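Local coordinates for BH2331 protein (Bacillus halodurans, PDB 1VL5), which probably transfers a methyl group from S-adenosylmethionine to an acceptor molecule, at residues 64-68 and 69-73; 98-101 and 102-105. One frame throughout, in Å; residues are numbered along the deposited sequence.

Contact 1 (64-68 and 69-73)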
ATOM      1  N   ALA A  64      -6.470   1.092  14.524  1.00 26.96           N
ATOM      2  CA  ALA A  64      -5.521   1.788  13.648  1.00 23.89           C
ATOM      3  C   ALA A  64      -4.137   1.599  14.227  1.00 25.38           C
ATOM      4  O   ALA A  64      -3.835   2.058  15.348  1.00 25.37           O
ATOM      5  CB  ALA A  64      -5.913   3.288  13.571  1.00 28.87           C
ATOM      6  N   PHE A  65      -3.276   0.941  13.456  1.00 25.57           N
ATOM      7  CA  PHE A  65      -2.018   0.411  13.957  1.00 25.97           C
ATOM      8  C   PHE A  65      -0.828   0.994  13.189  1.00 27.38           C
ATOM      9  O   PHE A  65      -0.778   0.912  11.939  1.00 24.92           O
ATOM     10  CB  PHE A  65      -2.112  -1.101  13.738  1.00 27.43           C
ATOM     11  CG  PHE A  65      -0.934  -1.893  14.187  1.00 24.78           C
ATOM     12  CD1 PHE A  65      -0.641  -2.042  15.553  1.00 24.11           C
ATOM     13  CD2 PHE A  65      -0.160  -2.576  13.265  1.00 27.01           C
ATOM     14  CE1 PHE A  65       0.415  -2.824  15.969  1.00 25.64           C
ATOM     15  CE2 PHE A  65       0.891  -3.354  13.686  1.00 31.06           C
ATOM     16  CZ  PHE A  65       1.173  -3.456  15.075  1.00 26.35           C
ATOM     17  N   ASP A  66       0.158   1.525  13.901  1.00 25.59           N
ATOM     18  CA  ASP A  66       1.363   1.993  13.233  1.00 26.38           C
ATOM     19  C   ASP A  66       2.528   2.066  14.215  1.00 27.59           C
ATOM     20  O   ASP A  66       2.372   1.845  15.425  1.00 23.17           O
ATOM     21  CB  ASP A  66       1.167   3.334  12.519  1.00 24.17           C
ATOM     22  CG  ASP A  66       1.892   3.419  11.179  1.00 30.64           C
ATOM     23  OD1 ASP A  66       3.064   2.937  11.093  1.00 28.62           O
ATOM     24  OD2 ASP A  66       1.297   3.967  10.208  1.00 27.08           O
ATOM     25  N   LEU A  67       3.689   2.369  13.668  1.00 27.70           N
ATOM     26  CA  LEU A  67       4.949   2.192  14.375  1.00 29.58           C
ATOM     27  C   LEU A  67       5.202   3.186  15.499  1.00 29.73           C
ATOM     28  O   LEU A  67       5.848   2.821  16.456  1.00 32.48           O
ATOM     29  CB  LEU A  67       6.099   2.290  13.405  1.00 32.45           C
ATOM     30  CG  LEU A  67       6.418   1.079  12.571  1.00 35.78           C
ATOM     31  CD1 LEU A  67       7.323   1.518  11.442  1.00 45.05           C
ATOM     32  CD2 LEU A  67       7.073  -0.025  13.384  1.00 39.26           C
ATOM     33  N   THR A  68       4.710   4.422  15.401  1.00 31.57           N
ATOM     34  CA  THR A  68       4.989   5.445  16.429  1.00 31.59           C
ATOM     35  C   THR A  68       3.749   6.197  16.914  1.00 31.35           C
ATOM     36  O   THR A  68       2.749   6.308  16.188  1.00 26.49           O
ATOM     37  CB  THR A  68       5.993   6.451  15.879  1.00 30.28           C
ATOM     38  OG1 THR A  68       5.338   7.231  14.888  1.00 31.77           O
ATOM     39  CG2 THR A  68       7.234   5.715  15.205  1.00 30.80           C
ATOM     40  N   GLU A  69       3.839   6.741  18.126  1.00 32.03           N
ATOM     41  CA  GLU A  69       2.804   7.649  18.672  1.00 33.55           C
ATOM     42  C   GLU A  69       2.568   8.899  17.813  1.00 33.43           C
ATOM     43  O   GLU A  69       1.440   9.302  17.668  1.00 33.11           O
ATOM     44  CB  GLU A  69       3.165   8.074  20.100  1.00 36.67           C
ATOM     45  CG  GLU A  69       2.226   9.072  20.793  1.00 41.29           C
ATOM     46  CD  GLU A  69       0.751   8.595  20.932  1.00 54.93           C
ATOM     47  OE1 GLU A  69       0.465   7.388  20.762  1.00 57.29           O
ATOM     48  OE2 GLU A  69      -0.127   9.448  21.238  1.00 63.88           O
ATOM     49  N   ASP A  70       3.625   9.503  17.261  1.00 32.50           N
ATOM     50  CA  ASP A  70       3.486  10.645  16.383  1.00 32.46           C
ATOM     51  C   ASP A  70       2.572  10.330  15.221  1.00 32.27           C
ATOM     52  O   ASP A  70       1.758  11.162  14.845  1.00 29.20           O
ATOM     53  CB  ASP A  70       4.837  11.074  15.794  1.00 35.62           C
ATOM     54  CG  ASP A  70       5.749  11.785  16.812  1.00 48.30           C
ATOM     55  OD1 ASP A  70       5.253  12.372  17.810  1.00 46.14           O
ATOM     56  OD2 ASP A  70       6.987  11.747  16.591  1.00 62.09           O
ATOM     57  N   ILE A  71       2.766   9.180  14.585  1.00 29.23           N
ATOM     58  CA  ILE A  71       1.889   8.771  13.497  1.00 31.99           C
ATOM     59  C   ILE A  71       0.426   8.620  13.984  1.00 32.66           C
ATOM     60  O   ILE A  71      -0.522   9.152  13.384  1.00 31.75           O
ATOM     61  CB  ILE A  71       2.407   7.468  12.815  1.00 32.27           C
ATOM     62  CG1 ILE A  71       3.651   7.799  11.982  1.00 34.96           C
ATOM     63  CG2 ILE A  71       1.301   6.827  11.909  1.00 30.04           C
ATOM     64  CD1 ILE A  71       4.533   6.566  11.501  1.00 35.74           C
ATOM     65  N   LEU A  72       0.262   7.952  15.115  1.00 33.31           N
ATOM     66  CA  LEU A  72      -1.065   7.676  15.645  1.00 32.24           C
ATOM     67  C   LEU A  72      -1.764   8.959  16.049  1.00 31.54           C
ATOM     68  O   LEU A  72      -2.986   9.051  15.978  1.00 27.27           O
ATOM     69  CB  LEU A  72      -0.997   6.701  16.825  1.00 30.50           C
ATOM     70  CG  LEU A  72      -0.566   5.270  16.443  1.00 25.93           C
ATOM     71  CD1 LEU A  72      -0.292   4.484  17.694  1.00 28.63           C
ATOM     72  CD2 LEU A  72      -1.627   4.601  15.651  1.00 29.90           C
ATOM     73  N   LYS A  73      -0.998   9.955  16.449  1.00 30.20           N
ATOM     74  CA  LYS A  73      -1.588  11.283  16.781  1.00 33.51           C
ATOM     75  C   LYS A  73      -2.207  11.925  15.552  1.00 29.66           C
ATOM     76  O   LYS A  73      -3.272  12.567  15.601  1.00 29.84           O
ATOM     77  CB  LYS A  73      -0.519  12.250  17.304  1.00 32.62           C
ATOM     78  CG  LYS A  73      -0.313  12.232  18.759  1.00 44.99           C
ATOM     79  CD  LYS A  73       0.891  13.170  19.075  1.00 42.46           C
ATOM     80  CE  LYS A  73       1.620  12.832  20.367  1.00 54.58           C
ATOM     81  NZ  LYS A  73       3.049  13.283  20.238  1.00 56.76           N
TER
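T68 meets I71 at the start of helix 69-81, where T68 is the N-cap. Its OG1 accepts from I71 N at 3.2 Å, and the N-H points almost straight at it (165°). T68 OG1 stands between the backbone N and the carbonyl carbon (chi1 71°), a rotation that turns it to the first turn of the helix. One residue on, T68 O accepts from L72 N at 3.2 Å, the first i to i+4 bond of the helix. T68 thus grips two successive amides, one by its side chain and one by its backbone.

The tight part lies between strand and helix. I71 CG2 comes within 3.3 Å of D66 OD2, and the two side chains cross at about a right angle. I71 CD1 lies against T68 OG1. L72 sends CD2 to the strand backbone, 3.4 Å from A64 O. D66 is buried, and both its oxygens are used. D66 OD1 takes L67 N at 2.7 Å through its anti lone pair, and D66 OD2 accepts from G47 N. An alanine at D66 would probably leave the amides of L67 and G47 without these acceptors and open a gap beside I71 CG2.

The other side is looser and faces solvent. E69 and D70 are exposed there. K73 NZ forms a salt bridge with D70 OD1, 3.4 Å away, and the hydrogen bond within it is weak.

G47 lies in a glycine-rich loop of Rossmann type, consistent with a cofactor site at the C-terminal ends of the strands, as in related methyltransferases. The contact is the strand-to-helix turn of the beta-alpha-beta unit formed by strand 61-66, helix 69-81 and strand 87-91. Strand 61-66 runs parallel to 40-44 and 87-91, while L72 also touches Q91 on the latter.

Contact 2 (98-101 and 102-105)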
ATOM      1  N   PRO A  98       1.238  -7.354  18.024  1.00 34.31           N
ATOM      2  CA  PRO A  98       0.963  -7.692  19.390  1.00 33.82           C
ATOM      3  C   PRO A  98      -0.514  -7.959  19.645  1.00 36.44           C
ATOM      4  O   PRO A  98      -1.133  -7.379  20.572  1.00 37.25           O
ATOM      5  CB  PRO A  98       1.443  -6.441  20.102  1.00 34.51           C
ATOM      6  CG  PRO A  98       0.900  -5.366  19.188  1.00 38.09           C
ATOM      7  CD  PRO A  98       1.172  -5.902  17.805  1.00 32.60           C
ATOM      8  N   PHE A  99      -1.083  -8.834  18.839  1.00 32.36           N
ATOM      9  CA  PHE A  99      -2.469  -9.171  18.953  1.00 31.11           C
ATOM     10  C   PHE A  99      -2.532 -10.660  19.051  1.00 29.64           C
ATOM     11  O   PHE A  99      -1.606 -11.347  18.649  1.00 29.35           O
ATOM     12  CB  PHE A  99      -3.285  -8.683  17.755  1.00 31.95           C
ATOM     13  CG  PHE A  99      -3.174  -7.215  17.524  1.00 27.65           C
ATOM     14  CD1 PHE A  99      -3.704  -6.329  18.421  1.00 26.10           C
ATOM     15  CD2 PHE A  99      -2.505  -6.722  16.406  1.00 22.96           C
ATOM     16  CE1 PHE A  99      -3.574  -4.955  18.229  1.00 27.89           C
ATOM     17  CE2 PHE A  99      -2.366  -5.349  16.202  1.00 27.92           C
ATOM     18  CZ  PHE A  99      -2.903  -4.472  17.098  1.00 26.37           C
ATOM     19  N   THR A 100      -3.646 -11.138  19.571  1.00 29.78           N
ATOM     20  CA  THR A 100      -3.874 -12.554  19.743  1.00 28.98           C
ATOM     21  C   THR A 100      -4.288 -13.152  18.423  1.00 28.31           C
ATOM     22  O   THR A 100      -4.705 -12.442  17.505  1.00 26.93           O
ATOM     23  CB  THR A 100      -4.906 -12.856  20.819  1.00 27.48           C
ATOM     24  OG1 THR A 100      -6.060 -12.040  20.613  1.00 29.42           O
ATOM     25  CG2 THR A 100      -4.316 -12.605  22.203  1.00 35.92           C
ATOM     26  N   ASP A 101      -4.108 -14.464  18.334  1.00 29.85           N
ATOM     27  CA  ASP A 101      -4.515 -15.234  17.195  1.00 29.48           C
ATOM     28  C   ASP A 101      -6.006 -15.059  17.010  1.00 28.73           C
ATOM     29  O   ASP A 101      -6.737 -14.978  17.990  1.00 25.36           O
ATOM     30  CB  ASP A 101      -4.277 -16.717  17.436  1.00 33.51           C
ATOM     31  CG  ASP A 101      -2.813 -17.124  17.439  1.00 34.12           C
ATOM     32  OD1 ASP A 101      -1.906 -16.292  17.504  1.00 34.26           O
ATOM     33  OD2 ASP A 101      -2.586 -18.341  17.398  1.00 32.39           O
ATOM     34  N   GLU A 102      -6.457 -15.039  15.761  1.00 25.96           N
ATOM     35  CA  GLU A 102      -7.899 -15.118  15.433  1.00 27.94           C
ATOM     36  C   GLU A 102      -8.681 -14.046  16.096  1.00 28.82           C
ATOM     37  O   GLU A 102      -9.776 -14.294  16.590  1.00 31.00           O
ATOM     38  CB  GLU A 102      -8.475 -16.489  15.817  1.00 30.10           C
ATOM     39  CG  GLU A 102      -7.939 -17.569  14.903  1.00 24.21           C
ATOM     40  CD  GLU A 102      -8.411 -18.959  15.264  1.00 33.15           C
ATOM     41  OE1 GLU A 102      -9.453 -19.092  15.933  1.00 47.77           O
ATOM     42  OE2 GLU A 102      -7.733 -19.911  14.862  1.00 41.63           O
ATOM     43  N   ARG A 103      -8.165 -12.821  16.047  1.00 28.75           N
ATOM     44  CA  ARG A 103      -8.907 -11.686  16.614  1.00 27.56           C
ATOM     45  C   ARG A 103      -9.763 -10.887  15.585  1.00 29.16           C
ATOM     46  O   ARG A 103     -10.896 -10.476  15.881  1.00 31.56           O
ATOM     47  CB  ARG A 103      -7.937 -10.753  17.258  1.00 31.25           C
ATOM     48  CG  ARG A 103      -8.569  -9.495  17.627  1.00 38.47           C
ATOM     49  CD  ARG A 103      -7.877  -8.819  18.697  1.00 38.48           C
ATOM     50  NE  ARG A 103      -8.552  -7.539  18.893  1.00 35.39           N
ATOM     51  CZ  ARG A 103      -8.032  -6.546  19.580  1.00 34.90           C
ATOM     52  NH1 ARG A 103      -6.893  -6.728  20.206  1.00 31.38           N
ATOM     53  NH2 ARG A 103      -8.682  -5.396  19.685  1.00 35.68           N
ATOM     54  N   PHE A 104      -9.242 -10.702  14.364  1.00 27.04           N
ATOM     55  CA  PHE A 104      -9.868  -9.801  13.402  1.00 24.26           C
ATOM     56  C   PHE A 104     -10.670 -10.485  12.323  1.00 22.96           C
ATOM     57  O   PHE A 104     -10.275 -11.525  11.818  1.00 27.66           O
ATOM     58  CB  PHE A 104      -8.756  -8.895  12.792  1.00 23.41           C
ATOM     59  CG  PHE A 104      -8.066  -8.045  13.824  1.00 23.95           C
ATOM     60  CD1 PHE A 104      -8.727  -6.935  14.367  1.00 23.55           C
ATOM     61  CD2 PHE A 104      -6.852  -8.419  14.379  1.00 26.81           C
ATOM     62  CE1 PHE A 104      -8.128  -6.175  15.345  1.00 22.04           C
ATOM     63  CE2 PHE A 104      -6.243  -7.649  15.393  1.00 23.28           C
ATOM     64  CZ  PHE A 104      -6.919  -6.516  15.873  1.00 24.74           C
ATOM     65  N   HIS A 105     -11.792  -9.870  11.893  1.00 24.16           N
ATOM     66  CA  HIS A 105     -12.447 -10.314  10.663  1.00 25.21           C
ATOM     67  C   HIS A 105     -11.727  -9.839   9.406  1.00 27.30           C
ATOM     68  O   HIS A 105     -11.726 -10.535   8.381  1.00 24.36           O
ATOM     69  CB  HIS A 105     -13.884  -9.851  10.637  1.00 28.97           C
ATOM     70  CG  HIS A 105     -14.662 -10.280  11.844  1.00 28.05           C
ATOM     71  ND1 HIS A 105     -14.667  -9.553  13.015  1.00 28.00           N
ATOM     72  CD2 HIS A 105     -15.452 -11.355  12.060  1.00 31.96           C
ATOM     73  CE1 HIS A 105     -15.465 -10.145  13.888  1.00 35.80           C
ATOM     74  NE2 HIS A 105     -15.948 -11.245  13.338  1.00 29.34           N
TER
HETATM   75  O   HOH W   1      -5.178  -8.919  20.946  1.00 19.85           O
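F99 and F104 form an edge-to-face pair where the loop after strand 87-91 leads into strand 104-110 of the Rossmann-like methyltransferase fold. The edge of F104 points at the face of F99, with the planes 88° apart and the centroids 5.3 Å apart. F104 CE2 comes to 3.8 Å from F99 CG. P98 CD lies over the opposite face of F99.

R103 can be followed outward. Its CB sits 3.7 Å from T100 O and near T100 OG1. CG turns anti to the backbone N (chi1 170°) and lies over the centre of the F104 ring, 3.6 Å above its plane. CD passes T100 OG1 at 4.2 Å. The chain is extended from CG to NE and carries the guanidinium alongside the rings, where NE makes a salt bridge with E40 OE2. Its NH1 approaches F99 CD1 obliquely, to 3.7 Å. F104 CZ lies over one face of the guanidinium, whose plane is at 90° to the F99 ring.

On the exposed side, D101 OD1 pairs with R128, which also donates to F99 O. One water joins the two halves of the turn: it accepts from R103 NH1 at 2.9 Å and from T100 N at 3.0 Å.

Contact 1 is partly buried, and contact 2 is a surface contact. Their centres are about 19 Å apart, but both reach the same sheet. Contact 1 leaves strand 61-66 for a helix; contact 2 enters strand 104-110 from a loop. Strand 40-44 pairs with both strands. The two contacts touch through F65, whose ring packs edge-to-face with F99 and also meets P98. The chemistry differs with place. Contact 1 relies on one side-chain capping bond, a backbone helix bond and a buried carboxylate. Contact 2 relies on aromatic packing, a water bridge and charges paired with E40 and R128 beyond the turn.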